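Local coordinates for protein isomerase/lactonizing enzyme (Agrobacterium tumefaciens, PDB 1RVK) that is of unknown specific function but, as an enolase superfamily member with a bound magnesium ion, probably acts on a carboxylate substrate through an enolate-like intermediate, at residues M37-T42 and E47-T52; E63-K68 and A86-G91; P119-I124 and V318-K323; H309-M314 and L337-G342. All coordinates share one frame; numbering follows the deposited sequence.

Contact 1 (M37-T42 and E47-T52); sequences MLTVRT and EGHSFT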
loop_
_atom_site.group_PDB
_atom_site.type_symbol
_atom_site.label_atom_id
_atom_site.label_comp_id
_atom_site.label_asym_id
_atom_site.label_seq_id
_atom_site.Cartn_x
_atom_site.Cartn_y
_atom_site.Cartn_z
HETATM N N MSE A 37 12.098 -2.762 -12.827
HETATM C CA MSE A 37 10.875 -2.805 -13.611
HETATM C C MSE A 37 10.799 -4.179 -14.255
HETATM O O MSE A 37 11.743 -4.613 -14.924
HETATM C CB MSE A 37 10.855 -1.724 -14.699
HETATM C CG MSE A 37 9.599 -1.783 -15.582
HETATM SE SE MSE A 37 9.448 -0.393 -16.952
HETATM C CE MSE A 37 10.877 -0.988 -18.120
ATOM N N LEU A 38 9.688 -4.867 -14.018
ATOM C CA LEU A 38 9.463 -6.188 -14.585
ATOM C C LEU A 38 8.608 -6.018 -15.837
ATOM O O LEU A 38 7.591 -5.320 -15.808
ATOM C CB LEU A 38 8.730 -7.076 -13.575
ATOM C CG LEU A 38 8.411 -8.541 -13.920
ATOM C CD1 LEU A 38 7.393 -8.618 -15.034
ATOM C CD2 LEU A 38 9.684 -9.269 -14.300
ATOM N N THR A 39 9.028 -6.639 -16.936
ATOM C CA THR A 39 8.279 -6.568 -18.189
ATOM C C THR A 39 7.941 -7.970 -18.695
ATOM O O THR A 39 8.800 -8.851 -18.732
ATOM C CB THR A 39 9.078 -5.839 -19.304
ATOM O OG1 THR A 39 9.226 -4.450 -18.974
ATOM C CG2 THR A 39 8.355 -5.958 -20.639
ATOM N N VAL A 40 6.681 -8.170 -19.065
ATOM C CA VAL A 40 6.225 -9.443 -19.611
ATOM C C VAL A 40 5.826 -9.160 -21.060
ATOM O O VAL A 40 5.039 -8.248 -21.322
ATOM C CB VAL A 40 5.003 -9.987 -18.839
ATOM C CG1 VAL A 40 4.543 -11.309 -19.451
ATOM C CG2 VAL A 40 5.362 -10.179 -17.370
ATOM N N ARG A 41 6.371 -9.931 -21.999
ATOM C CA ARG A 41 6.072 -9.727 -23.413
ATOM C C ARG A 41 5.484 -10.970 -24.070
ATOM O O ARG A 41 5.846 -12.097 -23.729
ATOM C CB ARG A 41 7.345 -9.309 -24.166
ATOM C CG ARG A 41 7.129 -9.019 -25.647
ATOM C CD ARG A 41 8.439 -8.686 -26.365
ATOM N NE ARG A 41 9.149 -7.582 -25.725
ATOM C CZ ARG A 41 10.211 -7.727 -24.940
ATOM N NH1 ARG A 41 10.701 -8.935 -24.694
ATOM N NH2 ARG A 41 10.778 -6.664 -24.389
ATOM N N THR A 42 4.576 -10.756 -25.019
ATOM C CA THR A 42 3.937 -11.854 -25.736
ATOM C C THR A 42 4.439 -11.948 -27.182
ATOM O O THR A 42 5.185 -11.086 -27.648
ATOM C CB THR A 42 2.405 -11.690 -25.743
ATOM O OG1 THR A 42 2.065 -10.385 -26.226
ATOM C CG2 THR A 42 1.847 -11.860 -24.335
ATOM N N GLU A 47 3.376 -5.662 -24.417
ATOM C CA GLU A 47 4.097 -5.724 -23.148
ATOM C C GLU A 47 3.277 -5.220 -21.972
ATOM O O GLU A 47 2.347 -4.427 -22.140
ATOM C CB GLU A 47 5.391 -4.903 -23.231
ATOM C CG GLU A 47 6.418 -5.449 -24.211
ATOM C CD GLU A 47 7.624 -4.538 -24.375
ATOM O OE1 GLU A 47 8.576 -4.938 -25.076
ATOM O OE2 GLU A 47 7.624 -3.425 -23.812
ATOM N N GLY A 48 3.647 -5.702 -20.786
ATOM C CA GLY A 48 3.011 -5.309 -19.543
ATOM C C GLY A 48 4.153 -5.037 -18.576
ATOM O O GLY A 48 5.141 -5.775 -18.573
ATOM N N HIS A 49 4.027 -4.000 -17.750
ATOM C CA HIS A 49 5.097 -3.635 -16.823
ATOM C C HIS A 49 4.629 -3.408 -15.391
ATOM O O HIS A 49 3.464 -3.097 -15.147
ATOM C CB HIS A 49 5.767 -2.340 -17.291
ATOM C CG HIS A 49 5.951 -2.247 -18.771
ATOM N ND1 HIS A 49 6.996 -2.856 -19.431
ATOM C CD2 HIS A 49 5.209 -1.634 -19.723
ATOM C CE1 HIS A 49 6.890 -2.621 -20.728
ATOM N NE2 HIS A 49 5.815 -1.882 -20.931
ATOM N N SER A 50 5.560 -3.541 -14.451
ATOM C CA SER A 50 5.271 -3.303 -13.043
ATOM C C SER A 50 6.583 -3.048 -12.302
ATOM O O SER A 50 7.613 -3.635 -12.628
ATOM C CB SER A 50 4.526 -4.494 -12.434
ATOM O OG SER A 50 3.835 -4.088 -11.265
ATOM N N PHE A 51 6.536 -2.169 -11.304
ATOM C CA PHE A 51 7.722 -1.792 -10.540
ATOM C C PHE A 51 7.817 -2.417 -9.154
ATOM O O PHE A 51 6.802 -2.677 -8.509
ATOM C CB PHE A 51 7.759 -0.270 -10.396
ATOM C CG PHE A 51 7.862 0.455 -11.704
ATOM C CD1 PHE A 51 9.097 0.651 -12.307
ATOM C CD2 PHE A 51 6.715 0.902 -12.359
ATOM C CE1 PHE A 51 9.195 1.284 -13.546
ATOM C CE2 PHE A 51 6.803 1.535 -13.598
ATOM C CZ PHE A 51 8.046 1.725 -14.192
ATOM N N THR A 52 9.048 -2.646 -8.701
ATOM C CA THR A 52 9.293 -3.206 -7.374
ATOM C C THR A 52 10.772 -3.083 -7.029
ATOM O O THR A 52 11.570 -2.620 -7.844
ATOM C CB THR A 52 8.883 -4.695 -7.288
ATOM O OG1 THR A 52 8.842 -5.097 -5.913
ATOM C CG2 THR A 52 9.873 -5.575 -8.039
#
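Glu-47 OE1 accepts two N-H groups of Arg-41, from NE at 2.8 Å and from NH2 at 2.9 Å, so the guanidinium grips one carboxylate oxygen side-on. The oxygen lies near the guanidinium plane, but the carboxylate is turned 65° against it. NE meets OE1 on its anti side, whereas NH2 comes from above the carboxylate plane. The arginine chain runs straight out and bends at chi3 (-55°), which brings NE and NH2 round to the glutamate lying alongside.

On the same face of the sheet Thr-39 OG1 hydrogen-bonds His-49 ND1 at 2.8 Å, meeting the imidazole at its edge. Farther along, the selenomethionine Met-37 lies beside Phe-51, with CB 3.6 Å from Phe-51 CE1. Its chain is extended as far as SE, which lies 4.5 Å from the centroid of the Phe-51 ring in an oblique Met-aromatic contact; SE also approaches the His-49 ring obliquely.

The antiparallel pairing beneath is regular, with Leu-38 opposite Ser-50 and Val-40 opposite Gly-48 as hydrogen-bonded pairs. Leu-38 N donates to Ser-50 O at 2.8 Å. Strand 30-42 is the middle strand of the three-stranded sheet, and strand 3-15 supplies Glu-7 as a second partner for Arg-41 NH2. Helix 98-116 packs against Leu-38 and Ser-50, while helix 373-378 packs against Met-37 and Phe-51.

Contact 2 (E63-K68 and A86-G91); sequences EKFVKK and AHWQRG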
loop_
_atom_site.group_PDB
_atom_site.type_symbol
_atom_site.label_atom_id
_atom_site.label_comp_id
_atom_site.label_asym_id
_atom_site.label_seq_id
_atom_site.Cartn_x
_atom_site.Cartn_y
_atom_site.Cartn_z
ATOM N N GLU A 63 14.685 -16.773 -12.691
ATOM C CA GLU A 63 15.067 -18.007 -13.362
ATOM C C GLU A 63 14.480 -19.269 -12.749
ATOM O O GLU A 63 13.998 -20.150 -13.463
ATOM C CB GLU A 63 16.593 -18.117 -13.404
ATOM C CG GLU A 63 17.261 -16.940 -14.098
ATOM C CD GLU A 63 16.892 -16.838 -15.568
ATOM O OE1 GLU A 63 17.071 -15.749 -16.150
ATOM O OE2 GLU A 63 16.432 -17.847 -16.144
ATOM N N LYS A 64 14.505 -19.351 -11.426
ATOM C CA LYS A 64 14.008 -20.536 -10.743
ATOM C C LYS A 64 12.490 -20.648 -10.648
ATOM O O LYS A 64 11.955 -21.757 -10.638
ATOM C CB LYS A 64 14.617 -20.616 -9.338
ATOM C CG LYS A 64 14.312 -21.911 -8.603
ATOM C CD LYS A 64 15.007 -21.960 -7.251
ATOM C CE LYS A 64 14.749 -23.282 -6.545
ATOM N NZ LYS A 64 15.443 -23.349 -5.229
ATOM N N PHE A 65 11.791 -19.516 -10.604
ATOM C CA PHE A 65 10.339 -19.552 -10.464
ATOM C C PHE A 65 9.488 -18.880 -11.538
ATOM O O PHE A 65 8.681 -19.534 -12.193
ATOM C CB PHE A 65 9.940 -18.953 -9.109
ATOM C CG PHE A 65 10.672 -19.550 -7.942
ATOM C CD1 PHE A 65 10.384 -20.841 -7.508
ATOM C CD2 PHE A 65 11.664 -18.826 -7.287
ATOM C CE1 PHE A 65 11.078 -21.404 -6.434
ATOM C CE2 PHE A 65 12.363 -19.381 -6.212
ATOM C CZ PHE A 65 12.068 -20.674 -5.786
ATOM N N VAL A 66 9.659 -17.573 -11.712
ATOM C CA VAL A 66 8.834 -16.821 -12.653
ATOM C C VAL A 66 8.846 -17.268 -14.111
ATOM O O VAL A 66 7.784 -17.467 -14.699
ATOM C CB VAL A 66 9.150 -15.315 -12.577
ATOM C CG1 VAL A 66 8.189 -14.532 -13.468
ATOM C CG2 VAL A 66 9.027 -14.839 -11.132
ATOM N N LYS A 67 10.022 -17.428 -14.706
ATOM C CA LYS A 67 10.070 -17.852 -16.102
ATOM C C LYS A 67 9.469 -19.237 -16.313
ATOM O O LYS A 67 8.766 -19.467 -17.293
ATOM C CB LYS A 67 11.509 -17.833 -16.622
ATOM C CG LYS A 67 12.021 -16.434 -16.898
ATOM C CD LYS A 67 13.421 -16.458 -17.479
ATOM C CE LYS A 67 13.869 -15.057 -17.856
ATOM N NZ LYS A 67 15.258 -15.035 -18.399
ATOM N N LYS A 68 9.738 -20.154 -15.388
ATOM C CA LYS A 68 9.219 -21.513 -15.496
ATOM C C LYS A 68 7.697 -21.577 -15.506
ATOM O O LYS A 68 7.113 -22.492 -16.080
ATOM C CB LYS A 68 9.751 -22.376 -14.352
ATOM C CG LYS A 68 11.245 -22.620 -14.395
ATOM C CD LYS A 68 11.650 -23.538 -13.256
ATOM C CE LYS A 68 13.134 -23.847 -13.280
ATOM N NZ LYS A 68 13.499 -24.735 -12.141
ATOM N N ALA A 86 1.724 -19.632 -6.485
ATOM C CA ALA A 86 1.369 -19.816 -5.079
ATOM C C ALA A 86 1.750 -21.219 -4.612
ATOM O O ALA A 86 2.231 -21.408 -3.497
ATOM C CB ALA A 86 -0.133 -19.587 -4.884
ATOM N N HIS A 87 1.535 -22.195 -5.486
ATOM C CA HIS A 87 1.835 -23.591 -5.202
ATOM C C HIS A 87 3.325 -23.846 -4.979
ATOM O O HIS A 87 3.696 -24.780 -4.272
ATOM C CB HIS A 87 1.316 -24.456 -6.361
ATOM C CG HIS A 87 1.826 -25.865 -6.354
ATOM N ND1 HIS A 87 2.308 -26.485 -7.487
ATOM C CD2 HIS A 87 1.930 -26.775 -5.356
ATOM C CE1 HIS A 87 2.690 -27.713 -7.188
ATOM N NE2 HIS A 87 2.471 -27.915 -5.900
ATOM N N TRP A 88 4.179 -23.018 -5.576
ATOM C CA TRP A 88 5.626 -23.191 -5.441
ATOM C C TRP A 88 6.259 -22.430 -4.283
ATOM O O TRP A 88 7.453 -22.581 -4.021
ATOM C CB TRP A 88 6.331 -22.772 -6.738
ATOM C CG TRP A 88 6.225 -23.769 -7.855
ATOM C CD1 TRP A 88 5.586 -24.977 -7.828
ATOM C CD2 TRP A 88 6.803 -23.651 -9.161
ATOM N NE1 TRP A 88 5.732 -25.619 -9.038
ATOM C CE2 TRP A 88 6.476 -24.825 -9.873
ATOM C CE3 TRP A 88 7.569 -22.664 -9.799
ATOM C CZ2 TRP A 88 6.887 -25.041 -11.194
ATOM C CZ3 TRP A 88 7.980 -22.879 -11.112
ATOM C CH2 TRP A 88 7.636 -24.061 -11.793
ATOM N N GLN A 89 5.474 -21.616 -3.587
ATOM C CA GLN A 89 6.024 -20.841 -2.479
ATOM C C GLN A 89 6.520 -21.701 -1.328
ATOM O O GLN A 89 7.621 -21.499 -0.822
ATOM C CB GLN A 89 4.982 -19.854 -1.951
ATOM C CG GLN A 89 4.681 -18.713 -2.897
ATOM C CD GLN A 89 3.768 -17.683 -2.268
ATOM O OE1 GLN A 89 2.587 -17.939 -2.047
ATOM N NE2 GLN A 89 4.318 -16.515 -1.963
ATOM N N ARG A 90 5.700 -22.659 -0.914
ATOM C CA ARG A 90 6.043 -23.530 0.198
ATOM C C ARG A 90 7.424 -24.174 0.073
ATOM O O ARG A 90 8.188 -24.214 1.044
ATOM C CB ARG A 90 4.973 -24.615 0.351
ATOM C CG ARG A 90 5.203 -25.564 1.522
ATOM C CD ARG A 90 4.116 -26.621 1.585
ATOM N NE ARG A 90 4.268 -27.480 2.756
ATOM C CZ ARG A 90 5.263 -28.344 2.928
ATOM N NH1 ARG A 90 5.315 -29.077 4.031
ATOM N NH2 ARG A 90 6.198 -28.483 1.996
ATOM N N GLY A 91 7.752 -24.663 -1.119
ATOM C CA GLY A 91 9.043 -25.309 -1.304
ATOM C C GLY A 91 10.151 -24.432 -1.854
ATOM O O GLY A 91 11.187 -24.946 -2.264
#
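Two helices of the N-terminal capping domain, 59-70 and 78-89, meet where the indole of Trp-88 reaches across to Phe-65 and Lys-68. The six-membered part of the indole does the touching. Its CZ3 atom lies 3.6 Å from the carbonyl oxygen Phe-65 O, which sits at the ring edge near the indole plane, and no hydrogen bond joins the two segments. At the same rim Lys-68 CB lies 3.7 Å from Trp-88 CH2, in the plane of the ring. The lysine thus offers the root of its aliphatic chain, while the extended remainder leads away from the indole.

Phe-65 and Trp-88 cross at a slant without stacking: Phe-65 CD1 is 4.1 Å from Trp-88 CE3, which lies at the edge of the phenyl ring. One phenyl face is occupied from within its own helix, Lys-64 CG lying 3.8 Å above the plane over the ring centre. For Trp-88, CG is anti to the carbonyl carbon (chi1 -76°) and chi2 is near 0°, a setting that projects the benzo edge toward helix 59-70.

Phe-65 is buried, whereas Lys-64 and Lys-68 are exposed, and the interface therefore grades from an apolar inner side to a solvent-facing margin. Leu-96, in the loop that follows, touches both aromatic rings, and Val-69 adds to the packing around Trp-88. The arrangement is a small helix-helix packing within the helical part of the alpha+beta capping domain of the enolase superfamily, in which helices follow a three-stranded antiparallel sheet.

Contact 3 (P119-I124 and V318-K323); sequences PVYKLI and VVAATK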
loop_
_atom_site.group_PDB
_atom_site.type_symbol
_atom_site.label_atom_id
_atom_site.label_comp_id
_atom_site.label_asym_id
_atom_site.label_seq_id
_atom_site.Cartn_x
_atom_site.Cartn_y
_atom_site.Cartn_z
ATOM N N PRO A 119 -8.276 0.449 -19.232
ATOM C CA PRO A 119 -7.704 0.662 -17.896
ATOM C C PRO A 119 -8.034 -0.618 -17.123
ATOM O O PRO A 119 -9.104 -1.199 -17.321
ATOM C CB PRO A 119 -8.488 1.858 -17.363
ATOM C CG PRO A 119 -8.888 2.600 -18.615
ATOM C CD PRO A 119 -9.283 1.477 -19.546
ATOM N N VAL A 120 -7.134 -1.064 -16.256
ATOM C CA VAL A 120 -7.387 -2.296 -15.517
ATOM C C VAL A 120 -8.697 -2.309 -14.727
ATOM O O VAL A 120 -9.418 -3.309 -14.748
ATOM C CB VAL A 120 -6.192 -2.638 -14.581
ATOM C CG1 VAL A 120 -6.597 -3.689 -13.538
ATOM C CG2 VAL A 120 -5.035 -3.173 -15.422
ATOM N N TYR A 121 -9.033 -1.213 -14.053
ATOM C CA TYR A 121 -10.270 -1.214 -13.275
ATOM C C TYR A 121 -11.515 -1.346 -14.150
ATOM O O TYR A 121 -12.529 -1.873 -13.705
ATOM C CB TYR A 121 -10.353 0.027 -12.371
ATOM C CG TYR A 121 -10.828 1.311 -13.016
ATOM C CD1 TYR A 121 -12.116 1.796 -12.780
ATOM C CD2 TYR A 121 -9.970 2.081 -13.794
ATOM C CE1 TYR A 121 -12.533 3.027 -13.297
ATOM C CE2 TYR A 121 -10.376 3.306 -14.319
ATOM C CZ TYR A 121 -11.652 3.776 -14.062
ATOM O OH TYR A 121 -12.024 5.017 -14.540
ATOM N N LYS A 122 -11.432 -0.884 -15.398
ATOM C CA LYS A 122 -12.558 -0.995 -16.322
ATOM C C LYS A 122 -12.684 -2.435 -16.821
ATOM O O LYS A 122 -13.784 -2.896 -17.141
ATOM C CB LYS A 122 -12.367 -0.047 -17.511
ATOM C CG LYS A 122 -12.528 1.428 -17.170
ATOM C CD LYS A 122 -13.986 1.806 -16.925
ATOM C CE LYS A 122 -14.114 3.303 -16.674
ATOM N NZ LYS A 122 -15.522 3.758 -16.516
ATOM N N LEU A 123 -11.555 -3.138 -16.891
ATOM C CA LEU A 123 -11.532 -4.533 -17.329
ATOM C C LEU A 123 -12.117 -5.419 -16.242
ATOM O O LEU A 123 -12.826 -6.388 -16.518
ATOM C CB LEU A 123 -10.102 -4.991 -17.620
ATOM C CG LEU A 123 -9.472 -4.564 -18.944
ATOM C CD1 LEU A 123 -8.066 -5.148 -19.041
ATOM C CD2 LEU A 123 -10.333 -5.054 -20.103
ATOM N N ILE A 124 -11.801 -5.085 -14.999
ATOM C CA ILE A 124 -12.303 -5.834 -13.857
ATOM C C ILE A 124 -13.807 -5.626 -13.761
ATOM O O ILE A 124 -14.567 -6.558 -13.509
ATOM C CB ILE A 124 -11.659 -5.333 -12.547
ATOM C CG1 ILE A 124 -10.162 -5.654 -12.549
ATOM C CG2 ILE A 124 -12.361 -5.958 -11.346
ATOM C CD1 ILE A 124 -9.389 -5.001 -11.411
ATOM N N VAL A 318 -7.647 -1.284 -7.724
ATOM C CA VAL A 318 -8.452 -2.183 -6.901
ATOM C C VAL A 318 -9.545 -1.349 -6.229
ATOM O O VAL A 318 -10.710 -1.744 -6.193
ATOM C CB VAL A 318 -7.594 -2.881 -5.815
ATOM C CG1 VAL A 318 -8.489 -3.660 -4.851
ATOM C CG2 VAL A 318 -6.607 -3.839 -6.479
ATOM N N VAL A 319 -9.166 -0.186 -5.710
ATOM C CA VAL A 319 -10.127 0.692 -5.050
ATOM C C VAL A 319 -11.216 1.179 -6.017
ATOM O O VAL A 319 -12.389 1.252 -5.657
ATOM C CB VAL A 319 -9.416 1.915 -4.423
ATOM C CG1 VAL A 319 -10.444 2.919 -3.894
ATOM C CG2 VAL A 319 -8.501 1.455 -3.290
ATOM N N ALA A 320 -10.827 1.501 -7.246
ATOM C CA ALA A 320 -11.779 1.988 -8.240
ATOM C C ALA A 320 -12.742 0.905 -8.722
ATOM O O ALA A 320 -13.855 1.198 -9.171
ATOM C CB ALA A 320 -11.025 2.581 -9.427
ATOM N N ALA A 321 -12.316 -0.348 -8.621
ATOM C CA ALA A 321 -13.133 -1.467 -9.071
ATOM C C ALA A 321 -14.081 -2.007 -8.005
ATOM O O ALA A 321 -14.917 -2.862 -8.296
ATOM C CB ALA A 321 -12.229 -2.591 -9.571
ATOM N N THR A 322 -13.960 -1.515 -6.778
ATOM C CA THR A 322 -14.804 -2.003 -5.692
ATOM C C THR A 322 -15.556 -0.906 -4.944
ATOM O O THR A 322 -15.197 0.271 -5.009
ATOM C CB THR A 322 -13.968 -2.817 -4.686
ATOM O OG1 THR A 322 -12.909 -2.002 -4.172
ATOM C CG2 THR A 322 -13.364 -4.037 -5.368
ATOM N N LYS A 323 -16.604 -1.305 -4.231
ATOM C CA LYS A 323 -17.432 -0.366 -3.482
ATOM C C LYS A 323 -17.132 -0.291 -1.989
ATOM O O LYS A 323 -17.167 0.793 -1.403
ATOM C CB LYS A 323 -18.912 -0.725 -3.665
ATOM C CG LYS A 323 -19.871 0.033 -2.749
ATOM C CD LYS A 323 -21.306 -0.448 -2.953
ATOM C CE LYS A 323 -22.284 0.247 -2.014
ATOM N NZ LYS A 323 -22.063 -0.136 -0.590
#
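Helix 120-124 and the last turn of helix 313-321 come very close, with the CA atoms of Tyr-121 and Ala-321 only 5.1 Å apart, a spacing allowed by the small alanine side chains at the interface. Ala-320 and Ala-321 both direct their CB atoms toward the shorter helix. Ala-320 CB approaches the Tyr-121 ring obliquely, 3.6 Å from Tyr-121 CD1. With chi1 at 82°, the tyrosine CG stands between the backbone N and the carbonyl carbon. From there the ring runs past Ala-320, and Lys-122 CG lies 3.9 Å above one ring face, over its centre. The phenol end has its polar partner elsewhere, for Tyr-121 OH is hydrogen-bonded to Asp-129, which also makes a salt bridge with Lys-122.

One turn on, Ile-124 CG2 touches Ala-321 CB at 3.8 Å. The Ala-321 methyl therefore packs chiefly against the isoleucine branch, Tyr-121 CB being farther from Ala-321 CB at 4.3 Å. No hydrogen bond links the two segments directly; next to them, Tyr-121 N is hydrogen-bonded to His-317 ND1 of the longer helix. Thr-322 OG1 bonds back to Val-318 O at 3.0 Å, a side-chain bond within its own segment. This close alanine-mediated packing joins the capping-domain side of the chain to a helix of the C-terminal barrel, the two-domain architecture characteristic of the enolase superfamily.

Contact 4 (H309-M314 and L337-G342); sequences HGNTAM and LEYDDG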
loop_
_atom_site.group_PDB
_atom_site.type_symbol
_atom_site.label_atom_id
_atom_site.label_comp_id
_atom_site.label_asym_id
_atom_site.label_seq_id
_atom_site.Cartn_x
_atom_site.Cartn_y
_atom_site.Cartn_z
ATOM N N HIS A 309 -4.237 -1.035 1.556
ATOM C CA HIS A 309 -2.959 -0.476 1.975
ATOM C C HIS A 309 -2.034 -0.160 0.815
ATOM O O HIS A 309 -1.790 -1.011 -0.042
ATOM C CB HIS A 309 -2.227 -1.448 2.904
ATOM C CG HIS A 309 -0.779 -1.110 3.106
ATOM N ND1 HIS A 309 0.240 -1.985 2.799
ATOM C CD2 HIS A 309 -0.182 0.019 3.560
ATOM C CE1 HIS A 309 1.403 -1.410 3.053
ATOM N NE2 HIS A 309 1.175 -0.193 3.516
ATOM N N GLY A 310 -1.513 1.064 0.802
ATOM C CA GLY A 310 -0.564 1.445 -0.225
ATOM C C GLY A 310 -1.060 2.305 -1.364
ATOM O O GLY A 310 -2.216 2.219 -1.779
ATOM N N ASN A 311 -0.161 3.143 -1.864
ATOM C CA ASN A 311 -0.463 4.024 -2.978
ATOM C C ASN A 311 -0.032 3.339 -4.279
ATOM O O ASN A 311 0.242 2.138 -4.296
ATOM C CB ASN A 311 0.279 5.354 -2.808
ATOM C CG ASN A 311 1.779 5.210 -2.981
ATOM O OD1 ASN A 311 2.351 4.176 -2.651
ATOM N ND2 ASN A 311 2.425 6.259 -3.487
ATOM N N THR A 312 0.034 4.130 -5.348
ATOM C CA THR A 312 0.401 3.706 -6.706
ATOM C C THR A 312 -0.772 3.062 -7.444
ATOM O O THR A 312 -1.752 2.618 -6.837
ATOM C CB THR A 312 1.632 2.742 -6.762
ATOM O OG1 THR A 312 1.233 1.406 -6.437
ATOM C CG2 THR A 312 2.730 3.208 -5.803
ATOM N N ALA A 313 -0.654 3.030 -8.766
ATOM C CA ALA A 313 -1.684 2.500 -9.650
ATOM C C ALA A 313 -2.297 1.154 -9.286
ATOM O O ALA A 313 -3.519 1.005 -9.313
ATOM C CB ALA A 313 -1.145 2.442 -11.072
HETATM N N MSE A 314 -1.460 0.174 -8.964
HETATM C CA MSE A 314 -1.962 -1.159 -8.642
HETATM C C MSE A 314 -3.045 -1.147 -7.568
HETATM O O MSE A 314 -4.059 -1.841 -7.691
HETATM C CB MSE A 314 -0.811 -2.072 -8.217
HETATM C CG MSE A 314 -0.016 -1.579 -7.027
HETATM SE SE MSE A 314 1.601 -2.626 -6.795
HETATM C CE MSE A 314 2.061 -2.031 -5.014
ATOM N N LEU A 337 8.667 17.009 1.936
ATOM C CA LEU A 337 8.549 16.435 0.600
ATOM C C LEU A 337 7.297 16.878 -0.149
ATOM O O LEU A 337 6.264 17.163 0.457
ATOM C CB LEU A 337 8.566 14.905 0.697
ATOM C CG LEU A 337 9.733 14.271 1.457
ATOM C CD1 LEU A 337 9.530 12.762 1.557
ATOM C CD2 LEU A 337 11.035 14.591 0.742
ATOM N N GLU A 338 7.402 16.933 -1.473
ATOM C CA GLU A 338 6.283 17.327 -2.319
ATOM C C GLU A 338 5.790 16.104 -3.084
ATOM O O GLU A 338 6.292 15.789 -4.161
ATOM C CB GLU A 338 6.715 18.413 -3.309
ATOM C CG GLU A 338 5.570 18.952 -4.144
ATOM C CD GLU A 338 4.559 19.721 -3.313
ATOM O OE1 GLU A 338 3.443 19.974 -3.817
ATOM O OE2 GLU A 338 4.881 20.083 -2.162
ATOM N N TYR A 339 4.802 15.422 -2.519
ATOM C CA TYR A 339 4.244 14.222 -3.127
ATOM C C TYR A 339 3.706 14.449 -4.538
ATOM O O TYR A 339 3.887 13.609 -5.419
ATOM C CB TYR A 339 3.136 13.661 -2.226
ATOM C CG TYR A 339 2.519 12.364 -2.706
ATOM C CD1 TYR A 339 1.546 12.353 -3.705
ATOM C CD2 TYR A 339 2.912 11.143 -2.158
ATOM C CE1 TYR A 339 0.978 11.158 -4.144
ATOM C CE2 TYR A 339 2.353 9.946 -2.590
ATOM C CZ TYR A 339 1.387 9.960 -3.581
ATOM O OH TYR A 339 0.835 8.774 -4.004
ATOM N N ASP A 340 3.053 15.585 -4.751
ATOM C CA ASP A 340 2.467 15.889 -6.052
ATOM C C ASP A 340 3.476 16.027 -7.195
ATOM O O ASP A 340 3.088 16.094 -8.362
ATOM C CB ASP A 340 1.597 17.149 -5.943
ATOM C CG ASP A 340 0.389 16.949 -5.028
ATOM O OD1 ASP A 340 -0.338 17.930 -4.758
ATOM O OD2 ASP A 340 0.163 15.804 -4.579
ATOM N N ASP A 341 4.765 16.053 -6.866
ATOM C CA ASP A 341 5.804 16.163 -7.886
ATOM C C ASP A 341 6.032 14.848 -8.634
ATOM O O ASP A 341 6.579 14.841 -9.736
ATOM C CB ASP A 341 7.119 16.634 -7.261
ATOM C CG ASP A 341 7.179 18.144 -7.098
ATOM O OD1 ASP A 341 8.172 18.638 -6.528
ATOM O OD2 ASP A 341 6.237 18.835 -7.550
ATOM N N GLY A 342 5.621 13.738 -8.032
ATOM C CA GLY A 342 5.772 12.450 -8.689
ATOM C C GLY A 342 7.151 11.819 -8.652
ATOM O O GLY A 342 7.988 12.162 -7.820
#
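The tight part of this contact is a single hydrogen bond, Asn-311 ND2 to Tyr-339 OH at 3.0 Å, and little else of the two segments meets. The bond is nearly straight, with an N-H...O angle of 172°, and the phenol oxygen lies in the amide plane, so ND2 donates squarely along one of its N-H directions. At the tyrosine, the nitrogen arrives at the ring edge, near the ring plane, and the amide and ring planes are turned 55° apart. The side chains come from opposite directions and overlap only at their ends. Tyr-339 has CG anti to the backbone N (chi1 -177°), which sends the ring out from its 3-10 turn, so that the hydroxyl reaches an asparagine whose CA is 11.2 Å from the CA of Tyr-339.

The loose part is all the rest of what is a surface contact. Beyond the bond the approach is slight, Asn-311 CB standing 3.7 Å from Tyr-339 OH; both residues are partly exposed, and only 73 Å² is buried between the segments. The phenol has a second polar partner, Asp-351, so its hydroxyl joins the asparagine to a carboxylate. Strand 328-333 lines the contact, with Tyr-328 beside Asn-311, and Arg-330 and Leu-333 beside Tyr-339. The asparagine side chain is about 12 Å from the bound magnesium ion, which has Asp-206, Glu-232 and Glu-258 at its site. Such a polar bridge joins loops that follow strands 306-308 and 328-333 of the modified TIM barrel typical of the enolase superfamily.

How the contacts relate
Contact 1 is the buried member of the set, a strand pairing whose backbone bonds are supplemented by a salt bridge, a threonine-histidine bond and selenium-aromatic packing. Contacts 2 and 3 are partly buried and apolar across their helices, contact 2 through the rim of one large indole and contact 3 through two alanine methyls. Contact 4 lies at the surface and rests on one hydrogen bond. Contacts 1 and 2 belong to the N-terminal domain, where strand 47-52 leads into helix 59-70. Contacts 3 and 4 use opposite ends of helix 313-321, with centres 18 Å apart: its last turn meets helix 120-124, whereas the loop entering it meets residues 337-342.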